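PDB 6QXL: pyruvate kinase from Pseudomonas aeruginosa, which probably catalyses the last step of glycolysis, transferring the phosphoryl group of phosphoenolpyruvate to ADP to give pyruvate and ATP. Local coordinates for residues Arg83-Phe94 with Glu143-Leu154. Residues are numbered along the deposited sequence; the frame is centred on the assembly and turned at random.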
loop_
_atom_site.group_PDB
_atom_site.type_symbol
_atom_site.label_atom_id
_atom_site.label_comp_id
_atom_site.label_asym_id
_atom_site.label_seq_id
_atom_site.Cartn_x
_atom_site.Cartn_y
_atom_site.Cartn_z
ATOM N N ARG A 83 -28.980 -38.507 36.094
ATOM C CA ARG A 83 -27.746 -37.807 36.017
ATOM C C ARG A 83 -26.786 -38.277 37.068
ATOM O O ARG A 83 -27.173 -38.854 38.026
ATOM C CB ARG A 83 -28.061 -36.328 36.208
ATOM C CG ARG A 83 -26.882 -35.389 36.138
ATOM C CD ARG A 83 -27.331 -33.965 36.269
ATOM N NE ARG A 83 -27.912 -33.665 37.569
ATOM C CZ ARG A 83 -27.221 -33.360 38.661
ATOM N NH1 ARG A 83 -27.863 -33.085 39.791
ATOM N NH2 ARG A 83 -25.898 -33.338 38.628
ATOM N N ILE A 84 -25.513 -38.095 36.833
ATOM C CA ILE A 84 -24.481 -38.392 37.824
ATOM C C ILE A 84 -23.528 -37.210 37.917
ATOM O O ILE A 84 -23.531 -36.323 37.076
ATOM C CB ILE A 84 -23.658 -39.673 37.499
ATOM C CG1 ILE A 84 -22.929 -39.517 36.138
ATOM C CG2 ILE A 84 -24.541 -40.901 37.459
ATOM C CD1 ILE A 84 -21.724 -40.418 35.960
ATOM N N GLU A 85 -22.684 -37.237 38.932
ATOM C CA GLU A 85 -21.654 -36.240 39.154
ATOM C C GLU A 85 -20.317 -36.932 39.290
ATOM O O GLU A 85 -20.200 -37.907 40.003
ATOM C CB GLU A 85 -21.973 -35.461 40.445
ATOM C CG GLU A 85 -22.799 -34.201 40.235
ATOM C CD GLU A 85 -21.973 -33.005 39.768
ATOM O OE1 GLU A 85 -22.636 -32.033 39.323
ATOM O OE2 GLU A 85 -20.710 -32.959 39.934
ATOM N N LEU A 86 -19.301 -36.400 38.627
ATOM C CA LEU A 86 -17.967 -37.004 38.586
ATOM C C LEU A 86 -16.934 -36.039 39.083
ATOM O O LEU A 86 -17.021 -34.844 38.813
ATOM C CB LEU A 86 -17.588 -37.452 37.165
ATOM C CG LEU A 86 -18.353 -38.597 36.533
ATOM C CD1 LEU A 86 -18.038 -38.683 35.030
ATOM C CD2 LEU A 86 -17.961 -39.892 37.244
ATOM N N GLN A 87 -15.953 -36.587 39.810
ATOM C CA GLN A 87 -14.872 -35.814 40.396
ATOM C C GLN A 87 -13.554 -36.163 39.706
ATOM O O GLN A 87 -13.360 -37.262 39.182
ATOM C CB GLN A 87 -14.769 -36.077 41.873
ATOM C CG GLN A 87 -16.021 -35.682 42.626
ATOM C CD GLN A 87 -15.841 -35.801 44.124
ATOM O OE1 GLN A 87 -14.746 -35.586 44.700
ATOM N NE2 GLN A 87 -16.945 -36.125 44.810
ATOM N N VAL A 88 -12.633 -35.214 39.759
ATOM C CA VAL A 88 -11.321 -35.409 39.184
ATOM C C VAL A 88 -10.687 -36.652 39.813
ATOM O O VAL A 88 -10.784 -36.861 41.014
ATOM C CB VAL A 88 -10.421 -34.169 39.390
ATOM C CG1 VAL A 88 -9.035 -34.416 38.768
ATOM C CG2 VAL A 88 -11.115 -32.937 38.754
ATOM N N GLY A 89 -10.094 -37.503 38.972
ATOM C CA GLY A 89 -9.452 -38.731 39.424
ATOM C C GLY A 89 -10.342 -39.955 39.411
ATOM O O GLY A 89 -9.826 -41.079 39.438
ATOM N N ASP A 90 -11.664 -39.765 39.338
ATOM C CA ASP A 90 -12.593 -40.882 39.246
ATOM C C ASP A 90 -12.343 -41.714 37.994
ATOM O O ASP A 90 -11.803 -41.236 36.993
ATOM C CB ASP A 90 -14.056 -40.413 39.216
ATOM C CG ASP A 90 -14.532 -39.835 40.546
ATOM O OD1 ASP A 90 -13.679 -39.668 41.452
ATOM O OD2 ASP A 90 -15.743 -39.521 40.663
ATOM N N LYS A 91 -12.747 -42.976 38.061
ATOM C CA LYS A 91 -12.658 -43.892 36.937
ATOM C C LYS A 91 -14.028 -44.029 36.307
ATOM O O LYS A 91 -15.059 -44.003 36.999
ATOM C CB LYS A 91 -12.172 -45.248 37.388
ATOM C CG LYS A 91 -10.828 -45.224 38.107
ATOM C CD LYS A 91 -9.663 -44.694 37.266
ATOM C CE LYS A 91 -8.383 -45.011 38.063
ATOM N NZ LYS A 91 -7.262 -44.382 37.376
ATOM N N PHE A 92 -14.049 -44.137 34.985
ATOM C CA PHE A 92 -15.301 -44.188 34.264
ATOM C C PHE A 92 -15.129 -44.929 32.952
ATOM O O PHE A 92 -14.068 -44.869 32.338
ATOM C CB PHE A 92 -15.852 -42.786 34.040
ATOM C CG PHE A 92 -17.275 -42.757 33.618
ATOM C CD1 PHE A 92 -18.265 -42.936 34.566
ATOM C CD2 PHE A 92 -17.636 -42.602 32.285
ATOM C CE1 PHE A 92 -19.614 -42.955 34.183
ATOM C CE2 PHE A 92 -18.965 -42.608 31.902
ATOM C CZ PHE A 92 -19.959 -42.781 32.861
ATOM N N ARG A 93 -16.188 -45.611 32.529
ATOM C CA ARG A 93 -16.124 -46.474 31.359
ATOM C C ARG A 93 -17.245 -46.200 30.381
ATOM O O ARG A 93 -18.386 -45.941 30.778
ATOM C CB ARG A 93 -16.220 -47.943 31.788
ATOM C CG ARG A 93 -15.006 -48.476 32.497
ATOM C CD ARG A 93 -15.193 -49.950 32.861
ATOM N NE ARG A 93 -16.274 -50.202 33.796
ATOM C CZ ARG A 93 -17.316 -51.047 33.602
ATOM N NH1 ARG A 93 -17.490 -51.682 32.460
ATOM N NH2 ARG A 93 -18.217 -51.218 34.540
ATOM N N PHE A 94 -16.900 -46.304 29.103
ATOM C CA PHE A 94 -17.859 -46.238 28.015
ATOM C C PHE A 94 -17.891 -47.630 27.368
ATOM O O PHE A 94 -16.856 -48.079 26.877
ATOM C CB PHE A 94 -17.431 -45.193 27.002
ATOM C CG PHE A 94 -17.279 -43.819 27.578
ATOM C CD1 PHE A 94 -18.382 -43.017 27.773
ATOM C CD2 PHE A 94 -16.028 -43.331 27.942
ATOM C CE1 PHE A 94 -18.253 -41.770 28.328
ATOM C CE2 PHE A 94 -15.916 -42.066 28.509
ATOM C CZ PHE A 94 -17.039 -41.293 28.690
ATOM N N GLU A 143 -14.946 -51.552 25.199
ATOM C CA GLU A 143 -15.053 -50.446 26.105
ATOM C C GLU A 143 -13.796 -49.628 26.209
ATOM O O GLU A 143 -12.688 -50.126 25.915
ATOM C CB GLU A 143 -15.468 -50.892 27.534
ATOM C CG GLU A 143 -14.536 -51.739 28.299
ATOM C CD GLU A 143 -15.101 -52.201 29.639
ATOM O OE1 GLU A 143 -14.314 -52.431 30.621
ATOM O OE2 GLU A 143 -16.306 -52.300 29.815
ATOM N N LEU A 144 -13.961 -48.377 26.649
ATOM C CA LEU A 144 -12.851 -47.504 26.963
ATOM C C LEU A 144 -12.884 -47.244 28.469
ATOM O O LEU A 144 -13.935 -46.891 29.028
ATOM C CB LEU A 144 -12.964 -46.190 26.232
ATOM C CG LEU A 144 -12.880 -46.209 24.702
ATOM C CD1 LEU A 144 -13.020 -44.783 24.165
ATOM C CD2 LEU A 144 -11.558 -46.751 24.140
ATOM N N ARG A 145 -11.739 -47.431 29.126
ATOM C CA ARG A 145 -11.623 -47.231 30.558
ATOM C C ARG A 145 -10.839 -45.963 30.804
ATOM O O ARG A 145 -9.673 -45.859 30.392
ATOM C CB ARG A 145 -10.899 -48.397 31.199
ATOM C CG ARG A 145 -11.689 -49.688 31.136
ATOM C CD ARG A 145 -10.835 -50.898 31.428
ATOM N NE ARG A 145 -11.509 -52.103 30.931
ATOM C CZ ARG A 145 -10.938 -53.242 30.583
ATOM N NH1 ARG A 145 -9.631 -53.400 30.828
ATOM N NH2 ARG A 145 -11.682 -54.236 30.159
ATOM N N CYS A 146 -11.472 -45.004 31.483
ATOM C CA CYS A 146 -10.963 -43.648 31.538
ATOM C C CYS A 146 -10.776 -43.125 32.952
ATOM O O CYS A 146 -11.337 -43.654 33.924
ATOM C CB CYS A 146 -11.912 -42.718 30.783
ATOM S SG CYS A 146 -12.293 -43.244 29.087
ATOM N N ARG A 147 -9.977 -42.075 33.049
ATOM C CA ARG A 147 -9.829 -41.276 34.255
ATOM C C ARG A 147 -10.364 -39.872 33.978
ATOM O O ARG A 147 -10.087 -39.294 32.912
ATOM C CB ARG A 147 -8.345 -41.197 34.650
ATOM C CG ARG A 147 -8.117 -40.675 36.049
ATOM C CD ARG A 147 -6.656 -40.618 36.435
ATOM N NE ARG A 147 -5.900 -39.600 35.708
ATOM C CZ ARG A 147 -5.023 -39.793 34.717
ATOM N NH1 ARG A 147 -4.775 -41.020 34.245
ATOM N NH2 ARG A 147 -4.396 -38.759 34.185
ATOM N N VAL A 148 -11.103 -39.313 34.930
ATOM C CA VAL A 148 -11.646 -37.970 34.779
ATOM C C VAL A 148 -10.546 -36.936 35.048
ATOM O O VAL A 148 -9.874 -36.963 36.084
ATOM C CB VAL A 148 -12.837 -37.741 35.734
ATOM C CG1 VAL A 148 -13.329 -36.289 35.675
ATOM C CG2 VAL A 148 -13.961 -38.733 35.426
ATOM N N LEU A 149 -10.347 -36.045 34.080
ATOM C CA LEU A 149 -9.403 -34.930 34.206
ATOM C C LEU A 149 -10.111 -33.680 34.728
ATOM O O LEU A 149 -9.558 -32.950 35.551
ATOM C CB LEU A 149 -8.749 -34.622 32.870
ATOM C CG LEU A 149 -7.753 -35.695 32.396
ATOM C CD1 LEU A 149 -7.049 -35.223 31.125
ATOM C CD2 LEU A 149 -6.737 -36.167 33.476
ATOM N N ILE A 150 -11.314 -33.420 34.219
ATOM C CA ILE A 150 -12.120 -32.295 34.647
ATOM C C ILE A 150 -13.515 -32.816 34.937
ATOM O O ILE A 150 -14.175 -33.376 34.062
ATOM C CB ILE A 150 -12.165 -31.194 33.568
ATOM C CG1 ILE A 150 -10.785 -30.508 33.481
ATOM C CG2 ILE A 150 -13.267 -30.171 33.858
ATOM C CD1 ILE A 150 -10.474 -29.893 32.132
ATOM N N GLY A 151 -13.948 -32.615 36.175
ATOM C CA GLY A 151 -15.205 -33.143 36.642
ATOM C C GLY A 151 -16.385 -32.300 36.262
ATOM O O GLY A 151 -16.250 -31.256 35.669
ATOM N N GLY A 152 -17.556 -32.776 36.674
ATOM C CA GLY A 152 -18.812 -32.116 36.408
ATOM C C GLY A 152 -19.942 -33.110 36.303
ATOM O O GLY A 152 -19.754 -34.292 36.549
ATOM N N PRO A 153 -21.127 -32.655 35.936
ATOM C CA PRO A 153 -22.243 -33.566 35.762
ATOM C C PRO A 153 -22.275 -34.243 34.404
ATOM O O PRO A 153 -21.729 -33.723 33.442
ATOM C CB PRO A 153 -23.467 -32.642 35.948
ATOM C CG PRO A 153 -22.996 -31.339 35.417
ATOM C CD PRO A 153 -21.525 -31.238 35.774
ATOM N N LEU A 154 -22.946 -35.383 34.339
ATOM C CA LEU A 154 -23.178 -36.100 33.094
ATOM C C LEU A 154 -24.616 -36.583 33.119
ATOM O O LEU A 154 -25.088 -37.054 34.145
ATOM C CB LEU A 154 -22.219 -37.287 32.984
ATOM C CG LEU A 154 -21.483 -37.542 31.655
ATOM C CD1 LEU A 154 -20.785 -36.295 31.135
ATOM C CD2 LEU A 154 -20.408 -38.603 31.798
#
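Leu86 lies between Leu154 and Val148, the two residues that bury the most surface in this contact: Leu86 CD1 touches Leu154 CD2 at 4.0 Å and Val148 CG2 at 4.1 Å. Leu154 also runs alongside Ile84, the two side chains pointing the same way, while its CD2 comes obliquely to the ring of Phe92. Val148 points toward segment 83-94 and packs against the type II beta turn Gln87-Asp90, with Val148 CB 3.5 Å from Gln87 O. Two backbone bonds fasten it there, from Gly89 N to Val148 O and from Val148 N to Asp90 O. The turn is further braced by Asp90, whose OD2 takes the N-H of Gln87 from above the carboxylate plane. On both sides of this corner the segments pair antiparallel, 83-86 with 152-154 and 91-94 with 143-148, as two strand pairs that belong to separate sheets of the small β-barrel B domain that pyruvate kinases insert into the TIM barrel. In the second pair Phe94, the next largest contributor, swings CG beside its own backbone N (chi1 -58°), and Cys146 SG lies at the ring edge, 3.9 Å from Phe94 CE2. CD2 of Phe92 lies over one face of that ring, offset toward the rim, and Met134 and Leu125 of the neighbouring strands join this apolar side. The other side of the sheet is charged. Arg93 NH1 donates to Glu143 OE2 at 3.0 Å; the acceptor lies in the guanidinium plane, and the donor arrives on the syn side, tilted 27° out of the carboxylate plane. Arg145 grips Glu143 OE1 side-on, through Arg145 NE (2.8 Å) and NH2. Glu143 thus probably offsets the like charges of the two arginines, whose aliphatic stems run together with CG atoms of Arg93 and Arg145 3.8 Å apart. Further along, Lys91 and Arg147 share Glu137 of strand 132-139.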